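Side-chain contacts in hypothetical protein (Bacteroides caccae, PDB 4M8R), which is of unknown function but has an N-terminal Ig-like domain and a WD40-like domain, probably a beta-propeller: residues Gly121-Glu124 with Thr125-Thr128; Ala168-Gly172 with Val173-Phe177; Thr373-Leu376 with Asp377-Gly380. One frame throughout, in Å; residues are numbered along the deposited sequence.

All three contacts are local and lie in the WD40-like part of the chain. Contact 1 closes the hairpin of strands 118-123 and 128-133, and contact 2 that of strands 163-170 and 173-180. In both, buried strand residues (Asn123; Ala168 and Phe177) give way to exposed turn residues. Contact 3 lies in the loop between strands 368-373 and 381-387, across the chain's centre from contact 2. There Arg375 is buried and the rest of the turn partly exposed. Contacts 1 and 2 rely on backbone pairing and amide side chains, and contact 1 adds a Glu-Lys salt bridge. Contact 3 instead reaches a glutamate of the second subunit, by one arginine's salt bridge and another's weak, long pairing.

Contact 1. Residues Gly121-Glu124 with Thr125-Thr128; sequences GINE and TDKT
Asn123 and Thr128 form an antiparallel hydrogen-bonded pair at the end of strand 118-123, with their CA atoms 5.1 Å apart. Asn123 N donates to Thr128 O at 2.8 Å. Thr128 N returns a bond to Asn123 O at 3.1 Å. Residues 124 to 127 carry the chain round between the two. Lys127 has a positive phi of 54°, and it faces Asn123 together with Thr128. The pairing continues beyond the turn, where Gly121 is bonded through its backbone to Glu130. On its other side the strand is bonded at Ile122 to Ser418.

The Asn123 side chain reaches into the turn. Its CG lies anti to the backbone N (chi1 -169°), which carries OD1 toward the loop. There OD1 accepts Asp126 N at 2.8 Å, with the donor tilted 27° from the carbonyl plane. The bond helps to hold the amide oxygen toward the loop. The Asp126 carboxylate stands at a right angle to this amide. Its OD1 comes to 3.2 Å from Asn123 OD1, but both are acceptors and no bond joins them. Thr128 lies alongside Asn123 on the same face of the sheet and points the same way. Its OG1 rests 3.4 Å from Asn123 CB.

Glu124 and Lys127, both at least partly exposed, cross obliquely. Both chains bend at chi2. Lys127 NZ reaches Glu124 OE1 at 3.0 Å in a salt bridge, nearly in line with the C-O bond. On the way Lys127 CE passes 3.5 Å from Glu124 O. A backbone bond of Lys127 with Met146 ties the turn to a neighbouring loop, and NZ adds a weak bond to Pro150 O.

Two residues, Lys127 and Thr128, facing the single Asn123 make this a G1 beta bulge, closing a hairpin of the WD40-like domain.

Contact 2. Residues Ala168-Gly172 with Val173-Phe177; sequences AEENG and VQQPF
Glu170 and Val173 close the hairpin of strands 163-170 and 173-180 through a type I' turn over Asn171 and Gly172. Glu170 N donates to Val173 O at 2.9 Å, and Val173 N returns a longer bond to Glu170 O at 3.3 Å. Further along, Ala168 and Gln175 exchange two backbone bonds.

Glu170 O has a second donor, Gln175 NE2, at 3.0 Å. The two donors stand well above opposite faces of the carbonyl plane, neither on a lone pair. Asp193 OD1 takes both Gln175 NE2 and Asn171 ND2, so one carboxylate oxygen ties the turn to the second strand.

Glu169 and Gln174 cross at about a right angle on the other face. The bend of Gln174 at chi2 (-69°) turns its amide toward Glu169. Gln174 NE2 reaches Glu169 OE1 at 3.2 Å, on the anti side of the carboxylate, while Arg153 NH2 bonds to Gln174 OE1. With a leucine here the amide N and O would both go, and Glu169 OE1 and Arg153 NH2 would probably each lose a partner. Glu169 N bonds to Asp151 OD2, Gln174 N to Asn195 OD1, and Gln174 O to Thr196 OG1.

The Phe177 edge meets Ala168 O and Glu170 CB, the latter 3.7 Å from CZ. Separately, Ala168 CB makes an apolar contact with Phe177 CD2 at 3.9 Å.

The amides of Gln174 and Gln175 each serve two partners, which implies a hairpin end tied to its neighbours as well as to itself.

Contact 3. Residues Thr373-Leu376 with Asp377-Gly380; sequences TNRL and DRIG. With EDO (1,2-ethanediol), chain H.
The Arg375 and Arg378 side chains lie side by side and point the same way, their guanidinium planes 39° apart. Arg375 NH1 sits 3.1 Å above one face of the Arg378 group, offset toward its rim. In return, Arg378 NE lies over one face of Arg375, also toward the rim. Asp377 OD1 is modelled near the edge of the Arg375 group, but its position is doubtful.

The closest nitrogens, Arg375 NH1 and Arg378 NH2, are 3.2 Å apart. Both are donors, and a shared anion probably helps to offset the like charges. Glu135 of the second subunit forms a salt bridge with Arg375 NH1 and a long, weak ion pair with Arg378 NH2. Arg375 NH2 bonds to Tyr408 OH, which helps to hold that group in place.

The backbone sets the two arginines together. Arg378 N donates to Arg375 O at 3.1 Å, closing a type I turn. The bend of Arg375 at chi3 (-64°) then brings its end beside Arg378.

Two like charges this close probably depend on the glutamate of the neighbouring chain, so the turn contributes charge pairing to the subunit interface.

Contact 1. Residues Gly121-Glu124 with Thr125-Thr128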
ATOM      1  N   GLY A 121      10.621  29.648  12.174  1.00 54.15           N
ATOM      2  CA  GLY A 121      11.938  30.251  12.386  1.00 55.55           C
ATOM      3  C   GLY A 121      12.344  30.243  13.850  1.00 55.74           C
ATOM      4  O   GLY A 121      11.494  30.349  14.738  1.00 56.32           O
ATOM      5  N   ILE A 122      13.647  30.135  14.098  1.00 56.68           N
ATOM      6  CA  ILE A 122      14.192  30.212  15.456  1.00 58.48           C
ATOM      7  C   ILE A 122      14.532  31.666  15.788  1.00 61.02           C
ATOM      8  O   ILE A 122      15.419  32.253  15.164  1.00 62.95           O
ATOM      9  CB  ILE A 122      15.484  29.377  15.621  1.00 59.70           C
ATOM     10  CG1 ILE A 122      15.359  28.002  14.954  1.00 58.59           C
ATOM     11  CG2 ILE A 122      15.832  29.227  17.097  1.00 60.44           C
ATOM     12  CD1 ILE A 122      14.243  27.141  15.488  1.00 57.13           C
ATOM     13  N   ASN A 123      13.830  32.244  16.761  1.00 61.34           N
ATOM     14  CA  ASN A 123      14.109  33.607  17.203  1.00 65.42           C
ATOM     15  C   ASN A 123      15.056  33.587  18.402  1.00 67.99           C
ATOM     16  O   ASN A 123      14.643  33.301  19.527  1.00 68.36           O
ATOM     17  CB  ASN A 123      12.813  34.334  17.558  1.00 66.19           C
ATOM     18  CG  ASN A 123      13.017  35.819  17.773  1.00 69.89           C
ATOM     19  OD1 ASN A 123      13.041  36.295  18.907  1.00 71.76           O
ATOM     20  ND2 ASN A 123      13.187  36.558  16.682  1.00 71.87           N
ATOM     21  N   GLU A 124      16.330  33.878  18.153  1.00 70.50           N
ATOM     22  CA  GLU A 124      17.343  33.829  19.206  1.00 72.95           C
ATOM     23  C   GLU A 124      17.279  35.023  20.160  1.00 76.45           C
ATOM     24  O   GLU A 124      17.837  34.963  21.249  1.00 78.34           O
ATOM     25  CB  GLU A 124      18.751  33.717  18.603  1.00 74.50           C
ATOM     26  CG  GLU A 124      19.004  32.439  17.810  1.00 71.94           C
ATOM     27  CD  GLU A 124      18.930  31.170  18.650  1.00 69.91           C
ATOM     28  OE1 GLU A 124      18.815  31.252  19.892  1.00 70.15           O
ATOM     29  OE2 GLU A 124      18.982  30.073  18.058  1.00 68.69           O
ATOM     30  N   THR A 125      16.610  36.100  19.759  1.00 79.16           N
ATOM     31  CA  THR A 125      16.425  37.249  20.644  1.00 83.01           C
ATOM     32  C   THR A 125      15.450  36.902  21.775  1.00 83.23           C
ATOM     33  O   THR A 125      15.795  37.017  22.952  1.00 83.62           O
ATOM     34  CB  THR A 125      15.911  38.484  19.875  1.00 84.53           C
ATOM     35  OG1 THR A 125      16.777  38.750  18.766  1.00 85.72           O
ATOM     36  CG2 THR A 125      15.867  39.712  20.779  1.00 87.82           C
ATOM     37  N   ASP A 126      14.247  36.463  21.411  1.00 81.49           N
ATOM     38  CA  ASP A 126      13.209  36.146  22.398  1.00 81.80           C
ATOM     39  C   ASP A 126      13.283  34.703  22.895  1.00 79.68           C
ATOM     40  O   ASP A 126      12.542  34.330  23.808  1.00 78.69           O
ATOM     41  CB  ASP A 126      11.816  36.393  21.812  1.00 81.81           C
ATOM     42  CG  ASP A 126      11.613  37.827  21.352  1.00 86.06           C
ATOM     43  OD1 ASP A 126      12.611  38.550  21.123  1.00 87.50           O
ATOM     44  OD2 ASP A 126      10.443  38.227  21.208  1.00 88.22           O
ATOM     45  N   LYS A 127      14.172  33.903  22.299  1.00 78.94           N
ATOM     46  CA  LYS A 127      14.245  32.460  22.561  1.00 74.35           C
ATOM     47  C   LYS A 127      12.879  31.804  22.347  1.00 68.92           C
ATOM     48  O   LYS A 127      12.252  31.303  23.283  1.00 65.14           O
ATOM     49  CB  LYS A 127      14.788  32.173  23.968  1.00 76.01           C
ATOM     50  CG  LYS A 127      16.187  32.715  24.221  1.00 79.58           C
ATOM     51  CD  LYS A 127      17.224  32.079  23.304  1.00 79.79           C
ATOM     52  CE  LYS A 127      18.634  32.548  23.640  1.00 82.40           C
ATOM     53  NZ  LYS A 127      19.645  31.962  22.718  1.00 80.73           N
ATOM     54  N   THR A 128      12.434  31.827  21.091  1.00 66.84           N
ATOM     55  CA  THR A 128      11.129  31.306  20.703  1.00 62.70           C
ATOM     56  C   THR A 128      11.169  30.683  19.311  1.00 60.12           C
ATOM     57  O   THR A 128      11.947  31.103  18.454  1.00 61.60           O
ATOM     58  CB  THR A 128      10.065  32.422  20.675  1.00 63.58           C
ATOM     59  OG1 THR A 128      10.532  33.515  19.878  1.00 65.51           O
ATOM     60  CG2 THR A 128       9.754  32.922  22.073  1.00 64.55           C
TER

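Contact 2. Residues Ala168-Gly172 with Val173-Phe177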
ATOM      1  N   ALA A 168      20.158  19.811  22.028  1.00 53.78           N
ATOM      2  CA  ALA A 168      20.301  20.758  23.129  1.00 57.25           C
ATOM      3  C   ALA A 168      21.140  20.158  24.251  1.00 62.13           C
ATOM      4  O   ALA A 168      21.241  18.938  24.385  1.00 60.65           O
ATOM      5  CB  ALA A 168      18.938  21.166  23.655  1.00 56.79           C
ATOM      6  N   GLU A 169      21.755  21.031  25.045  1.00 69.28           N
ATOM      7  CA  GLU A 169      22.602  20.607  26.153  1.00 72.09           C
ATOM      8  C   GLU A 169      21.745  20.014  27.259  1.00 71.81           C
ATOM      9  O   GLU A 169      20.744  20.604  27.656  1.00 72.24           O
ATOM     10  CB  GLU A 169      23.394  21.793  26.704  1.00 77.86           C
ATOM     11  CG  GLU A 169      24.469  21.419  27.716  1.00 82.39           C
ATOM     12  CD  GLU A 169      25.796  21.060  27.070  1.00 85.05           C
ATOM     13  OE1 GLU A 169      25.801  20.528  25.938  1.00 82.05           O
ATOM     14  OE2 GLU A 169      26.841  21.316  27.700  1.00 88.94           O
ATOM     15  N   GLU A 170      22.143  18.843  27.744  1.00 74.08           N
ATOM     16  CA  GLU A 170      21.466  18.191  28.859  1.00 76.81           C
ATOM     17  C   GLU A 170      22.453  17.267  29.554  1.00 77.28           C
ATOM     18  O   GLU A 170      23.059  16.409  28.907  1.00 77.18           O
ATOM     19  CB  GLU A 170      20.252  17.397  28.366  1.00 79.10           C
ATOM     20  CG  GLU A 170      19.348  16.847  29.469  1.00 82.98           C
ATOM     21  CD  GLU A 170      18.355  17.865  30.012  1.00 87.57           C
ATOM     22  OE1 GLU A 170      18.685  19.071  30.066  1.00 92.66           O
ATOM     23  OE2 GLU A 170      17.238  17.454  30.392  1.00 90.50           O
ATOM     24  N   ASN A 171      22.618  17.456  30.863  1.00 77.00           N
ATOM     25  CA  ASN A 171      23.587  16.695  31.651  1.00 78.37           C
ATOM     26  C   ASN A 171      24.992  16.755  31.051  1.00 75.93           C
ATOM     27  O   ASN A 171      25.700  15.752  31.000  1.00 76.24           O
ATOM     28  CB  ASN A 171      23.127  15.239  31.821  1.00 79.17           C
ATOM     29  CG  ASN A 171      21.774  15.129  32.505  1.00 79.74           C
ATOM     30  OD1 ASN A 171      21.440  15.931  33.377  1.00 83.62           O
ATOM     31  ND2 ASN A 171      20.993  14.124  32.121  1.00 76.76           N
ATOM     32  N   GLY A 172      25.376  17.938  30.577  1.00 74.10           N
ATOM     33  CA  GLY A 172      26.735  18.184  30.105  1.00 73.40           C
ATOM     34  C   GLY A 172      27.064  17.721  28.697  1.00 71.02           C
ATOM     35  O   GLY A 172      28.215  17.839  28.271  1.00 70.44           O
ATOM     36  N   VAL A 173      26.077  17.190  27.972  1.00 67.33           N
ATOM     37  CA  VAL A 173      26.290  16.748  26.588  1.00 65.08           C
ATOM     38  C   VAL A 173      25.138  17.128  25.670  1.00 61.17           C
ATOM     39  O   VAL A 173      24.053  17.480  26.125  1.00 59.11           O
ATOM     40  CB  VAL A 173      26.516  15.220  26.486  1.00 64.65           C
ATOM     41  CG1 VAL A 173      27.802  14.814  27.194  1.00 68.10           C
ATOM     42  CG2 VAL A 173      25.324  14.446  27.035  1.00 62.87           C
ATOM     43  N   GLN A 174      25.399  17.045  24.368  1.00 61.43           N
ATOM     44  CA  GLN A 174      24.392  17.298  23.344  1.00 59.35           C
ATOM     45  C   GLN A 174      23.487  16.078  23.200  1.00 57.01           C
ATOM     46  O   GLN A 174      23.972  14.954  23.031  1.00 55.91           O
ATOM     47  CB  GLN A 174      25.066  17.629  22.001  1.00 60.25           C
ATOM     48  CG  GLN A 174      25.721  19.002  21.953  1.00 62.81           C
ATOM     49  CD  GLN A 174      24.700  20.136  21.965  1.00 63.13           C
ATOM     50  OE1 GLN A 174      23.885  20.261  21.052  1.00 60.42           O
ATOM     51  NE2 GLN A 174      24.752  20.975  22.992  1.00 66.71           N
ATOM     52  N   GLN A 175      22.177  16.311  23.268  1.00 55.87           N
ATOM     53  CA  GLN A 175      21.180  15.247  23.186  1.00 53.45           C
ATOM     54  C   GLN A 175      19.986  15.669  22.341  1.00 50.08           C
ATOM     55  O   GLN A 175      19.663  16.853  22.260  1.00 49.19           O
ATOM     56  CB  GLN A 175      20.678  14.886  24.578  1.00 56.68           C
ATOM     57  CG  GLN A 175      21.760  14.403  25.521  1.00 62.85           C
ATOM     58  CD  GLN A 175      21.190  13.592  26.670  1.00 65.36           C
ATOM     59  OE1 GLN A 175      20.504  12.593  26.451  1.00 63.84           O
ATOM     60  NE2 GLN A 175      21.488  14.004  27.901  1.00 68.29           N
ATOM     61  N   PRO A 176      19.312  14.693  21.712  1.00 47.34           N
ATOM     62  CA  PRO A 176      18.150  15.003  20.896  1.00 45.12           C
ATOM     63  C   PRO A 176      16.874  15.196  21.713  1.00 43.07           C
ATOM     64  O   PRO A 176      16.608  14.423  22.641  1.00 40.79           O
ATOM     65  CB  PRO A 176      18.023  13.779  19.991  1.00 44.36           C
ATOM     66  CG  PRO A 176      18.607  12.673  20.785  1.00 45.27           C
ATOM     67  CD  PRO A 176      19.714  13.282  21.585  1.00 47.23           C
ATOM     68  N   PHE A 177      16.105  16.219  21.343  1.00 42.74           N
ATOM     69  CA  PHE A 177      14.801  16.501  21.938  1.00 43.09           C
ATOM     70  C   PHE A 177      13.742  16.726  20.874  1.00 40.84           C
ATOM     71  O   PHE A 177      14.049  17.152  19.766  1.00 41.60           O
ATOM     72  CB  PHE A 177      14.883  17.753  22.796  1.00 46.10           C
ATOM     73  CG  PHE A 177      15.673  17.564  24.045  1.00 49.52           C
ATOM     74  CD1 PHE A 177      15.051  17.140  25.208  1.00 51.32           C
ATOM     75  CD2 PHE A 177      17.036  17.798  24.055  1.00 50.84           C
ATOM     76  CE1 PHE A 177      15.777  16.959  26.366  1.00 53.62           C
ATOM     77  CE2 PHE A 177      17.766  17.614  25.207  1.00 53.45           C
ATOM     78  CZ  PHE A 177      17.137  17.196  26.365  1.00 54.60           C
TER

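Contact 3. Residues Thr373-Leu376 with Asp377-Gly380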
ATOM      1  N   THR A 373      16.220  23.805   4.057  1.00 44.41           N
ATOM      2  CA  THR A 373      15.204  22.880   4.546  1.00 42.75           C
ATOM      3  C   THR A 373      14.257  22.476   3.408  1.00 42.82           C
ATOM      4  O   THR A 373      14.270  23.100   2.346  1.00 43.98           O
ATOM      5  CB  THR A 373      14.449  23.489   5.744  1.00 42.58           C
ATOM      6  OG1 THR A 373      13.515  22.538   6.272  1.00 41.26           O
ATOM      7  CG2 THR A 373      13.737  24.786   5.348  1.00 43.93           C
ATOM      8  N   ASN A 374      13.459  21.427   3.628  1.00 41.42           N
ATOM      9  CA  ASN A 374      12.680  20.803   2.557  1.00 42.58           C
ATOM     10  C   ASN A 374      11.199  20.736   2.870  1.00 43.86           C
ATOM     11  O   ASN A 374      10.811  20.319   3.957  1.00 42.91           O
ATOM     12  CB  ASN A 374      13.161  19.374   2.309  1.00 42.24           C
ATOM     13  CG  ASN A 374      14.621  19.302   1.921  1.00 41.98           C
ATOM     14  OD1 ASN A 374      15.500  19.547   2.740  1.00 41.10           O
ATOM     15  ND2 ASN A 374      14.886  18.949   0.672  1.00 43.41           N
ATOM     16  N   ARG A 375      10.378  21.133   1.905  1.00 47.20           N
ATOM     17  CA  ARG A 375       8.936  21.003   2.016  1.00 51.46           C
ATOM     18  C   ARG A 375       8.539  19.717   1.302  1.00 52.64           C
ATOM     19  O   ARG A 375       8.597  19.641   0.073  1.00 52.01           O
ATOM     20  CB  ARG A 375       8.229  22.208   1.385  1.00 55.89           C
ATOM     21  CG  ARG A 375       6.846  22.441   1.973  1.00 61.34           C
ATOM     22  CD  ARG A 375       5.860  23.064   1.002  1.00 66.55           C
ATOM     23  NE  ARG A 375       6.239  24.404   0.571  1.00 69.79           N
ATOM     24  CZ  ARG A 375       5.385  25.329   0.140  1.00 73.14           C
ATOM     25  NH1 ARG A 375       4.078  25.089   0.097  1.00 75.86           N
ATOM     26  NH2 ARG A 375       5.844  26.516  -0.237  1.00 74.99           N
ATOM     27  N   LEU A 376       8.137  18.710   2.071  1.00 53.43           N
ATOM     28  CA  LEU A 376       7.990  17.358   1.530  1.00 55.81           C
ATOM     29  C   LEU A 376       6.684  17.062   0.797  1.00 56.61           C
ATOM     30  O   LEU A 376       6.533  15.967   0.274  1.00 57.44           O
ATOM     31  CB  LEU A 376       8.231  16.320   2.630  1.00 58.25           C
ATOM     32  CG  LEU A 376       9.601  16.418   3.313  1.00 58.75           C
ATOM     33  CD1 LEU A 376       9.762  15.309   4.343  1.00 59.34           C
ATOM     34  CD2 LEU A 376      10.726  16.370   2.287  1.00 58.39           C
ATOM     35  N   ASP A 377       5.754  18.020   0.743  1.00 59.79           N
ATOM     36  CA  ASP A 377       4.598  17.915  -0.182  1.00 63.16           C
ATOM     37  C   ASP A 377       4.943  18.446  -1.581  1.00 63.80           C
ATOM     38  O   ASP A 377       4.125  18.389  -2.491  1.00 66.61           O
ATOM     39  CB  ASP A 377       3.321  18.590   0.370  1.00 64.95           C
ATOM     40  CG  ASP A 377       3.509  20.066   0.710  1.00 65.86           C
ATOM     41  OD1 ASP A 377       4.644  20.565   0.626  1.00 63.80           O
ATOM     42  OD2 ASP A 377       2.514  20.725   1.081  1.00 67.97           O
ATOM     43  N   ARG A 378       6.153  18.977  -1.729  1.00 64.34           N
ATOM     44  CA  ARG A 378       6.738  19.257  -3.034  1.00 66.29           C
ATOM     45  C   ARG A 378       7.723  18.148  -3.345  1.00 65.07           C
ATOM     46  O   ARG A 378       8.133  17.410  -2.448  1.00 69.50           O
ATOM     47  CB  ARG A 378       7.477  20.597  -3.019  1.00 66.33           C
ATOM     48  CG  ARG A 378       6.591  21.794  -2.731  1.00 68.96           C
ATOM     49  CD  ARG A 378       5.612  22.022  -3.869  1.00 73.58           C
ATOM     50  NE  ARG A 378       4.882  23.278  -3.737  1.00 75.10           N
ATOM     51  CZ  ARG A 378       3.768  23.444  -3.027  1.00 76.11           C
ATOM     52  NH1 ARG A 378       3.216  22.436  -2.349  1.00 74.89           N
ATOM     53  NH2 ARG A 378       3.195  24.640  -2.994  1.00 76.96           N
ATOM     54  N   ILE A 379       8.108  18.043  -4.612  1.00 63.26           N
ATOM     55  CA  ILE A 379       9.176  17.142  -5.019  1.00 60.93           C
ATOM     56  C   ILE A 379      10.256  17.938  -5.740  1.00 58.65           C
ATOM     57  O   ILE A 379       9.958  18.886  -6.464  1.00 58.24           O
ATOM     58  CB  ILE A 379       8.670  15.992  -5.919  1.00 65.25           C
ATOM     59  CG1 ILE A 379       7.852  16.524  -7.104  1.00 69.22           C
ATOM     60  CG2 ILE A 379       7.832  15.015  -5.100  1.00 65.40           C
ATOM     61  CD1 ILE A 379       7.588  15.486  -8.176  1.00 72.71           C
ATOM     62  N   GLY A 380      11.508  17.563  -5.512  1.00 56.19           N
ATOM     63  CA  GLY A 380      12.640  18.165  -6.207  1.00 55.80           C
ATOM     64  C   GLY A 380      12.871  19.636  -5.919  1.00 53.88           C
ATOM     65  O   GLY A 380      13.272  20.384  -6.810  1.00 54.79           O
TER
HETATM   66  C1  EDO H 506      19.330  19.960   4.650  1.00 51.08           C
HETATM   67  O1  EDO H 506      19.008  20.274   6.007  1.00 56.80           O
HETATM   68  C2  EDO H 506      18.038  19.652   3.908  1.00 54.48           C
HETATM   69  O2  EDO H 506      18.274  19.437   2.510  1.00 55.18           O